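Local coordinates for Phenylalanine/tyrosine ammonia-lyase (Rhodosporidium toruloides, PDB 1Y2M), which catalyses the non-oxidative deamination of L-phenylalanine and L-tyrosine to trans-cinnamate and p-coumarate, working as a homotetramer built as a dimer of dimers, at residues 288-291 with 292-296; 320-323 with 324-327; 425-428 with 429-433. All blocks are in the same frame, centred on the assembly; numbering follows the deposited sequence.

Interaction 1. Residues 288-291 with 292-296; sequences MLSL and LSQSL
Q294 reaches back one helical turn to S290, and its side chain can be followed atom by atom. CB sits 3.4 Å from L291 O. CG, anti to the carbonyl carbon of its own residue (chi1 -72°), turns back along the helix and comes 3.6 Å from S290 O, the carbonyl that also receives the backbone N-H of Q294. The chain then runs extended to the amide, whose NE2 passes 4.2 Å from L291 CD2. NE2 does not bond S290 OG directly, since the two atoms are 3.8 Å apart; a water spans them, accepting from NE2 at 3.1 Å and donating to S290 OG at 2.7 Å. The other amide atom, OE1, is bonded to N331, and S290 OG also has Q44 as a partner, so both ends of the bridge are tied to other parts of the chain.

On another side of the same helix, 273-303, S295 N donates to L291 O at 3.0 Å with an N-H...O angle of 164°, and S295 OG adds a weak bond to that oxygen. L292 and L289 turn apolar branches to helix 506-560, while S293 OG pairs with N436. The chemistry is that of a buried helix carrying polar groups: the amide and hydroxyls of Q294, S290 and S293 find protein or water partners, which is consistent with their place deep among helices.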
# COMPACT_ATOMS: atom_id res chain seq x y z
N MSE B 288 21.78 13.59 1.51
CA MSE B 288 22.80 13.35 2.54
C MSE B 288 22.75 11.91 3.04
O MSE B 288 23.76 11.28 3.27
CB MSE B 288 22.64 14.29 3.74
CG MSE B 288 22.56 15.72 3.40
SE MSE B 288 24.07 16.34 2.30
CE MSE B 288 23.18 18.09 1.81
N LEU B 289 21.53 11.39 3.18
CA LEU B 289 21.33 10.08 3.71
C LEU B 289 21.79 9.05 2.65
O LEU B 289 22.34 8.03 2.99
CB LEU B 289 19.87 9.87 4.09
CG LEU B 289 19.35 10.60 5.32
CD1 LEU B 289 17.85 10.48 5.40
CD2 LEU B 289 19.98 10.03 6.58
N SER B 290 21.66 9.38 1.37
CA SER B 290 22.15 8.52 0.30
C SER B 290 23.66 8.43 0.39
O SER B 290 24.24 7.35 0.29
CB SER B 290 21.77 9.16 -1.04
OG SER B 290 22.33 8.45 -2.12
N LEU B 291 24.32 9.57 0.62
CA LEU B 291 25.79 9.57 0.74
C LEU B 291 26.23 8.83 1.98
O LEU B 291 27.21 8.09 1.98
CB LEU B 291 26.37 10.98 0.69
CG LEU B 291 26.21 11.71 -0.67
CD1 LEU B 291 26.93 13.08 -0.61
CD2 LEU B 291 26.77 10.90 -1.81
N LEU B 292 25.50 9.00 3.06
CA LEU B 292 25.81 8.29 4.31
C LEU B 292 25.66 6.76 4.16
O LEU B 292 26.43 5.98 4.70
CB LEU B 292 24.98 8.84 5.47
CG LEU B 292 25.08 8.16 6.84
CD1 LEU B 292 26.55 8.21 7.35
CD2 LEU B 292 24.14 8.75 7.86
N SER B 293 24.67 6.34 3.39
CA SER B 293 24.44 4.92 3.09
C SER B 293 25.68 4.32 2.40
O SER B 293 26.09 3.19 2.67
CB SER B 293 23.23 4.76 2.18
OG SER B 293 23.08 3.37 1.89
N GLN B 294 26.25 5.10 1.49
CA GLN B 294 27.45 4.68 0.75
C GLN B 294 28.67 4.58 1.68
O GLN B 294 29.47 3.64 1.64
CB GLN B 294 27.72 5.64 -0.38
CG GLN B 294 26.68 5.44 -1.45
CD GLN B 294 26.80 6.40 -2.62
OE1 GLN B 294 27.88 6.52 -3.19
NE2 GLN B 294 25.73 7.05 -2.99
N SER B 295 28.80 5.59 2.53
CA SER B 295 29.85 5.61 3.53
C SER B 295 29.77 4.42 4.49
O SER B 295 30.76 3.76 4.81
CB SER B 295 29.87 6.95 4.28
OG SER B 295 30.16 8.04 3.38
N LEU B 296 28.56 4.11 4.94
CA LEU B 296 28.32 2.99 5.82
C LEU B 296 28.58 1.67 5.12
O LEU B 296 29.11 0.75 5.73
CB LEU B 296 26.88 3.04 6.32
CG LEU B 296 26.64 4.09 7.38
CD1 LEU B 296 25.18 4.23 7.63
CD2 LEU B 296 27.32 3.66 8.66
O HOH W 1 23.10 5.83 -1.96

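Interaction 2. Residues 320-323 with 324-327; sequences RPHP and TQIE
The flat groups of R320, H322 and Q325 meet where a loop enters helix 323-336. Over one face of the R320 guanidinium lies H322 CD2, 3.9 Å above the plane and displaced toward the rim, while R320 NE lies in the plane of the imidazole at its edge. Q325 OE1 is also near that ring's plane, 3.8 Å from H322 CD2, with amide and ring planes 36° apart. The same OE1 approaches the guanidinium obliquely, 3.0 Å from R320 NH1. Q325 gets there with CG anti to its own N (chi1 -173°) and an extended chain; its NE2 bonds H316 of its own chain and N412 of the second subunit.

Both R320 NE and H322 NE2 engage E389 of the second subunit, the former in a salt bridge. A methionine in place of R320 would probably leave that carboxylate without its cationic mate and the H322 ring less firmly positioned.

P321 centres an inverse gamma turn, and I326 CD1 packs 4.1 Å from P321 CB. H322 is the N-cap residue: I326 N donates to H322 O at 3.0 Å, nearly straight at 174°, opening the helical bonding that E327 N continues to P323 O. Within the fold, this turn joins helix 314-318 to helix 323-336, rests T324 and Q325 on helix 368-391, and faces the second subunit.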
# COMPACT_ATOMS: atom_id res chain seq x y z
N ARG B 320 28.41 -2.88 -17.02
CA ARG B 320 26.99 -2.54 -16.82
C ARG B 320 26.87 -1.04 -16.54
O ARG B 320 26.73 -0.58 -15.40
CB ARG B 320 26.35 -3.39 -15.70
CG ARG B 320 24.85 -3.11 -15.50
CD ARG B 320 24.25 -4.20 -14.67
NE ARG B 320 22.79 -4.16 -14.41
CZ ARG B 320 22.22 -4.10 -13.23
NH1 ARG B 320 22.92 -3.84 -12.13
NH2 ARG B 320 20.90 -4.24 -13.16
N PRO B 321 27.01 -0.26 -17.63
CA PRO B 321 27.31 1.16 -17.48
C PRO B 321 26.13 2.09 -17.20
O PRO B 321 25.97 3.09 -17.89
CB PRO B 321 28.04 1.50 -18.80
CG PRO B 321 27.43 0.59 -19.80
CD PRO B 321 27.10 -0.70 -19.04
N HIS B 322 25.34 1.76 -16.19
CA HIS B 322 24.33 2.66 -15.71
C HIS B 322 25.08 3.78 -15.00
O HIS B 322 25.85 3.52 -14.06
CB HIS B 322 23.44 1.98 -14.71
CG HIS B 322 22.50 1.00 -15.30
ND1 HIS B 322 21.43 1.38 -16.08
CD2 HIS B 322 22.44 -0.34 -15.18
CE1 HIS B 322 20.76 0.30 -16.44
NE2 HIS B 322 21.36 -0.77 -15.92
N PRO B 323 24.88 5.02 -15.44
CA PRO B 323 25.69 6.09 -14.86
C PRO B 323 25.73 6.18 -13.35
O PRO B 323 26.80 6.40 -12.77
CB PRO B 323 25.08 7.36 -15.47
CG PRO B 323 24.62 6.88 -16.86
CD PRO B 323 24.09 5.48 -16.61
N THR B 324 24.60 5.97 -12.69
CA THR B 324 24.58 6.10 -11.22
C THR B 324 25.09 4.84 -10.55
O THR B 324 25.53 4.92 -9.39
CB THR B 324 23.20 6.44 -10.68
OG1 THR B 324 22.24 5.51 -11.22
CG2 THR B 324 22.84 7.90 -11.04
N GLN B 325 25.08 3.70 -11.24
CA GLN B 325 25.77 2.54 -10.70
C GLN B 325 27.30 2.80 -10.68
O GLN B 325 28.01 2.51 -9.69
CB GLN B 325 25.50 1.31 -11.55
CG GLN B 325 26.06 0.04 -10.94
CD GLN B 325 25.74 -1.19 -11.75
OE1 GLN B 325 24.61 -1.36 -12.21
NE2 GLN B 325 26.73 -2.09 -11.87
N ILE B 326 27.80 3.30 -11.79
CA ILE B 326 29.20 3.72 -11.91
C ILE B 326 29.53 4.70 -10.79
O ILE B 326 30.56 4.57 -10.14
CB ILE B 326 29.45 4.35 -13.26
CG1 ILE B 326 29.33 3.30 -14.38
CG2 ILE B 326 30.78 5.06 -13.30
CD1 ILE B 326 29.33 3.91 -15.77
N GLU B 327 28.65 5.67 -10.59
CA GLU B 327 28.85 6.68 -9.57
C GLU B 327 29.01 6.10 -8.18
O GLU B 327 29.92 6.45 -7.44
CB GLU B 327 27.71 7.68 -9.62
CG GLU B 327 27.66 8.65 -8.49
CD GLU B 327 26.47 9.64 -8.60
OE1 GLU B 327 25.88 9.73 -9.70
OE2 GLU B 327 26.17 10.30 -7.61

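Interaction 3. Residues 425-428 with 429-433; sequences TRLG and LAQIG
T425 and L429 stand one turn apart on helix 416-443, a member of the bundle of long helices that forms the core of the PAL/histidase fold. The backbone bonds come first, since four consecutive i to i+4 links join the segments. L429 N donates to T425 O at 2.9 Å, A430 N reaches R426 O at a longer 3.2 Å, and Q431 N bonds L427 O at 3.0 Å. I432 N binds G428 O at 2.8 Å and 171°, the shortest and straightest of the four.

Apolar contacts run alongside this ladder. T425 CG2 and L429 CD1 are 4.1 Å apart, the two side chains lying side by side and pointing the same way. The methyl of T425 is anti to its N (chi1, measured to OG1, is -61°), which turns it to the leucine while OG1 bonds T421 O. In the same way L427 and Q431 run side by side, with L427 CD1 4.2 Å from Q431 NE2; they lie at an interface where both pack on the second subunit, and Q431 NE2 bonds T489 O of that subunit.

Polar ends are served from outside the segments. R426 leaves the helix with its first bond directed away from 429-433; at its far end NE bonds L484 O, NH2 meets S509 and T513 of helix 506-560, and NH1 makes a salt bridge with E423 and also bonds N486 O. This spread of partners along three nitrogens probably fixes the rotation of the guanidinium.

Farther along the face of T425 and L429, I432 lays CG1 against the backbone of the preceding turn, 3.3 Å from G428 O.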
# COMPACT_ATOMS: atom_id res chain seq x y z
N THR B 425 11.11 9.61 -4.02
CA THR B 425 12.13 9.71 -2.98
C THR B 425 11.75 8.81 -1.80
O THR B 425 12.63 8.18 -1.18
CB THR B 425 12.33 11.17 -2.58
OG1 THR B 425 12.77 11.92 -3.73
CG2 THR B 425 13.33 11.35 -1.39
N ARG B 426 10.46 8.72 -1.43
CA ARG B 426 10.11 7.95 -0.23
C ARG B 426 10.34 6.45 -0.47
O ARG B 426 10.75 5.70 0.44
CB ARG B 426 8.65 8.24 0.11
CG ARG B 426 8.30 7.82 1.52
CD ARG B 426 6.97 8.38 2.00
NE ARG B 426 5.83 8.06 1.14
CZ ARG B 426 5.27 8.86 0.21
NH1 ARG B 426 4.22 8.44 -0.46
NH2 ARG B 426 5.72 10.07 -0.07
N LEU B 427 10.13 6.03 -1.68
CA LEU B 427 10.38 4.64 -2.02
C LEU B 427 11.88 4.42 -1.99
O LEU B 427 12.36 3.44 -1.42
CB LEU B 427 9.77 4.29 -3.39
CG LEU B 427 9.98 2.83 -3.82
CD1 LEU B 427 9.51 1.81 -2.83
CD2 LEU B 427 9.31 2.64 -5.15
N GLY B 428 12.65 5.34 -2.55
CA GLY B 428 14.11 5.26 -2.42
C GLY B 428 14.67 5.17 -1.02
O GLY B 428 15.56 4.38 -0.74
N LEU B 429 14.09 5.96 -0.11
CA LEU B 429 14.49 5.95 1.31
C LEU B 429 14.26 4.55 1.90
O LEU B 429 15.07 4.04 2.70
CB LEU B 429 13.77 7.04 2.11
CG LEU B 429 14.14 8.46 1.70
CD1 LEU B 429 13.16 9.46 2.29
CD2 LEU B 429 15.61 8.77 2.07
N ALA B 430 13.16 3.92 1.51
CA ALA B 430 12.87 2.59 2.01
C ALA B 430 13.89 1.59 1.45
O ALA B 430 14.28 0.64 2.13
CB ALA B 430 11.48 2.17 1.62
N GLN B 431 14.31 1.78 0.22
CA GLN B 431 15.30 0.89 -0.40
C GLN B 431 16.69 1.06 0.22
O GLN B 431 17.41 0.07 0.45
CB GLN B 431 15.40 1.08 -1.91
CG GLN B 431 14.09 0.75 -2.63
CD GLN B 431 13.57 -0.59 -2.28
OE1 GLN B 431 14.06 -1.60 -2.78
NE2 GLN B 431 12.56 -0.62 -1.39
N ILE B 432 17.10 2.31 0.47
CA ILE B 432 18.34 2.57 1.21
C ILE B 432 18.24 1.88 2.57
O ILE B 432 19.13 1.14 2.99
CB ILE B 432 18.56 4.09 1.44
CG1 ILE B 432 18.76 4.82 0.10
CG2 ILE B 432 19.77 4.32 2.37
CD1 ILE B 432 18.71 6.32 0.20
N GLY B 433 17.14 2.13 3.29
CA GLY B 433 16.96 1.51 4.61
C GLY B 433 17.07 -0.03 4.55
O GLY B 433 17.77 -0.65 5.38

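Overall arrangement
Interactions 1 and 3 are direct neighbours in the helical core: their centres are about 12 Å apart, and helices 273-303 and 416-443 touch where S293 OG meets I432 CG2 at 3.5 Å and S290 CA meets I432 CD1 at 4.1 Å. Interaction 2 lies farther out, its centre about 17 Å from that of interaction 1 and about 19 Å from that of interaction 3. Helix 368-391 is common ground, touched by side chains of all three. Interactions 2 and 3 both reach the second subunit, whereas interaction 1 meets no other chain. Only interaction 2 approaches an annotated site: the Q325 side chain is about 10 Å from that of R366, a probable cinnamate-binding residue.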